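Local coordinates for type II secretion system protein H (Vibrio cholerae, PDB 4DQ9) that forms part of the pseudopilus tip complex of the type II secretion system, a complex critical for recognising and binding secreted substrates such as proteases and toxins, at residues A[42-47]-A[63-68]. Residues are numbered along the deposited sequence; the frame is centred on the assembly and turned at random.
Sequences LTFLQL and NQTTLK. With NA (sodium ion), chain C.
Leu42 and Thr65 form the hydrogen-bonded pair of a short antiparallel ladder: Leu42 N donates to Thr65 O at 2.9 Å, and Thr65 N returns a bond to Leu42 O at 2.8 Å. N-H...O angles of 162° and 164° show that both are nearly straight. A third backbone bond, Phe44 N to Asn63 O (2.8 Å), holds Asn63 next to the ladder. The intervening pair, Thr43 with Gln64, is non-hydrogen-bonded; there the CA atoms come to 4.3 Å, and Gln64 CA is brought close enough to Leu42 O for a CA-H...O contact.

The polar side-chain link belongs to this same pair. The Thr43 and Gln64 side chains run alongside each other off the same face, and Thr43 OG1 gives its hydrogen to a lone pair of Gln64 OE1, in the amide plane, at 2.9 Å. With chi1 at -55°, the hydroxyl sits beside the backbone N, from where OG1 also binds a sodium ion at 2.6 Å. Donating to the amide leaves the oxygen's lone pairs for the metal, so Gln64 probably helps to orient this ligand as a second-shell residue.

On the face bearing Leu42, Phe44 and Thr65, the contacts are looser. The Phe44 ring turns its edge to the backbone of Asn63, CD2 lying 3.4 Å from Asn63 O, while Thr65 OG1 approaches Leu42 CB at 3.8 Å.

Strands 41-48 and 54-66 thus make a beta hairpin at one side of a four-stranded antiparallel sheet. Helix 2-27 covers the Leu42-Phe44-Thr65 face through Phe13 and Arg16, consistent with the type IV pilin-like fold of pseudopilins; strand 31-36 flanks 41-48 on its other side and supplies Asp36 to the sodium ion.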
loop_
_atom_site.group_PDB
_atom_site.type_symbol
_atom_site.label_atom_id
_atom_site.label_comp_id
_atom_site.label_asym_id
_atom_site.label_seq_id
_atom_site.Cartn_x
_atom_site.Cartn_y
_atom_site.Cartn_z
ATOM N N LEU A 42 -7.016 10.503 -11.449
ATOM C CA LEU A 42 -6.114 9.387 -11.385
ATOM C C LEU A 42 -4.872 10.012 -10.809
ATOM O O LEU A 42 -4.389 11.083 -11.322
ATOM C CB LEU A 42 -5.867 8.865 -12.789
ATOM C CG LEU A 42 -7.094 8.291 -13.520
ATOM C CD1 LEU A 42 -6.797 8.172 -15.067
ATOM C CD2 LEU A 42 -7.450 6.981 -12.779
ATOM N N THR A 43 -4.304 9.335 -9.812
ATOM C CA THR A 43 -3.028 9.877 -9.242
ATOM C C THR A 43 -1.947 8.801 -9.283
ATOM O O THR A 43 -2.233 7.645 -9.000
ATOM C CB THR A 43 -3.250 10.220 -7.773
ATOM O OG1 THR A 43 -4.375 11.129 -7.714
ATOM C CG2 THR A 43 -1.994 10.966 -7.110
ATOM N N PHE A 44 -0.722 9.211 -9.649
ATOM C CA PHE A 44 0.363 8.285 -9.945
ATOM C C PHE A 44 1.360 8.404 -8.810
ATOM O O PHE A 44 1.895 9.467 -8.593
ATOM C CB PHE A 44 0.947 8.631 -11.313
ATOM C CG PHE A 44 -0.123 8.509 -12.412
ATOM C CD1 PHE A 44 -0.354 7.303 -13.019
ATOM C CD2 PHE A 44 -0.813 9.655 -12.811
ATOM C CE1 PHE A 44 -1.354 7.173 -14.005
ATOM C CE2 PHE A 44 -1.829 9.492 -13.805
ATOM C CZ PHE A 44 -2.052 8.262 -14.330
ATOM N N LEU A 45 1.489 7.334 -8.039
ATOM C CA LEU A 45 2.176 7.296 -6.730
ATOM C C LEU A 45 3.438 6.419 -6.762
ATOM O O LEU A 45 3.569 5.488 -7.561
ATOM C CB LEU A 45 1.240 6.695 -5.698
ATOM C CG LEU A 45 -0.079 7.436 -5.583
ATOM C CD1 LEU A 45 -1.085 6.632 -4.748
ATOM C CD2 LEU A 45 0.105 8.824 -4.976
ATOM N N GLN A 46 4.384 6.731 -5.860
ATOM C CA GLN A 46 5.554 5.977 -5.576
ATOM C C GLN A 46 5.568 5.570 -4.111
ATOM O O GLN A 46 5.169 6.313 -3.259
ATOM C CB GLN A 46 6.792 6.759 -5.888
ATOM C CG GLN A 46 8.125 5.963 -5.754
ATOM C CD GLN A 46 9.393 6.785 -5.972
ATOM O OE1 GLN A 46 9.418 7.996 -5.708
ATOM N NE2 GLN A 46 10.502 6.088 -6.412
ATOM N N LEU A 47 5.988 4.344 -3.857
ATOM C CA LEU A 47 6.107 3.877 -2.466
ATOM C C LEU A 47 7.585 4.135 -1.955
ATOM O O LEU A 47 8.599 3.762 -2.641
ATOM C CB LEU A 47 5.824 2.380 -2.446
ATOM C CG LEU A 47 5.973 1.758 -1.058
ATOM C CD1 LEU A 47 5.078 2.427 -0.085
ATOM C CD2 LEU A 47 5.707 0.238 -1.111
ATOM N N ASN A 63 1.739 13.854 -12.348
ATOM C CA ASN A 63 1.356 12.759 -11.471
ATOM C C ASN A 63 -0.141 12.742 -11.038
ATOM O O ASN A 63 -0.485 11.932 -10.245
ATOM C CB ASN A 63 2.296 12.704 -10.255
ATOM C CG ASN A 63 2.238 13.984 -9.429
ATOM O OD1 ASN A 63 1.188 14.550 -9.166
ATOM N ND2 ASN A 63 3.401 14.452 -8.978
ATOM N N GLN A 64 -0.973 13.639 -11.545
ATOM C CA GLN A 64 -2.388 13.610 -11.278
ATOM C C GLN A 64 -3.093 14.102 -12.530
ATOM O O GLN A 64 -2.675 15.108 -13.119
ATOM C CB GLN A 64 -2.714 14.527 -10.129
ATOM C CG GLN A 64 -4.041 14.180 -9.574
ATOM C CD GLN A 64 -4.247 14.724 -8.196
ATOM O OE1 GLN A 64 -4.421 13.978 -7.187
ATOM N NE2 GLN A 64 -4.271 16.009 -8.134
ATOM N N THR A 65 -4.097 13.381 -12.954
ATOM C CA THR A 65 -4.934 13.856 -14.102
ATOM C C THR A 65 -6.414 13.851 -13.665
ATOM O O THR A 65 -6.820 13.027 -12.865
ATOM C CB THR A 65 -4.749 13.068 -15.381
ATOM O OG1 THR A 65 -5.105 11.712 -15.123
ATOM C CG2 THR A 65 -3.281 13.138 -15.887
ATOM N N THR A 66 -7.234 14.789 -14.163
ATOM C CA THR A 66 -8.657 14.840 -13.806
ATOM C C THR A 66 -9.396 14.906 -15.157
ATOM O O THR A 66 -9.019 15.654 -16.095
ATOM C CB THR A 66 -8.993 16.063 -12.906
ATOM O OG1 THR A 66 -8.161 16.065 -11.714
ATOM C CG2 THR A 66 -10.498 16.075 -12.574
ATOM N N LEU A 67 -10.376 14.044 -15.311
ATOM C CA LEU A 67 -11.169 14.058 -16.535
ATOM C C LEU A 67 -11.910 15.418 -16.735
ATOM O O LEU A 67 -12.393 15.986 -15.778
ATOM C CB LEU A 67 -12.180 12.941 -16.597
ATOM C CG LEU A 67 -11.723 11.512 -16.598
ATOM C CD1 LEU A 67 -13.032 10.635 -16.608
ATOM C CD2 LEU A 67 -10.813 11.280 -17.719
ATOM N N LYS A 68 -11.987 15.815 -17.992
ATOM C CA LYS A 68 -12.767 16.957 -18.407
ATOM C C LYS A 68 -14.236 16.692 -18.146
ATOM O O LYS A 68 -14.720 15.540 -18.155
ATOM C CB LYS A 68 -12.516 17.231 -19.894
ATOM C CG LYS A 68 -11.304 18.158 -20.169
ATOM C CD LYS A 68 -11.035 18.452 -21.700
ATOM C CE LYS A 68 -11.667 17.393 -22.623
ATOM N NZ LYS A 68 -11.259 16.006 -22.256
HETATM NA NA NA C . -6.695 9.897 -7.795
#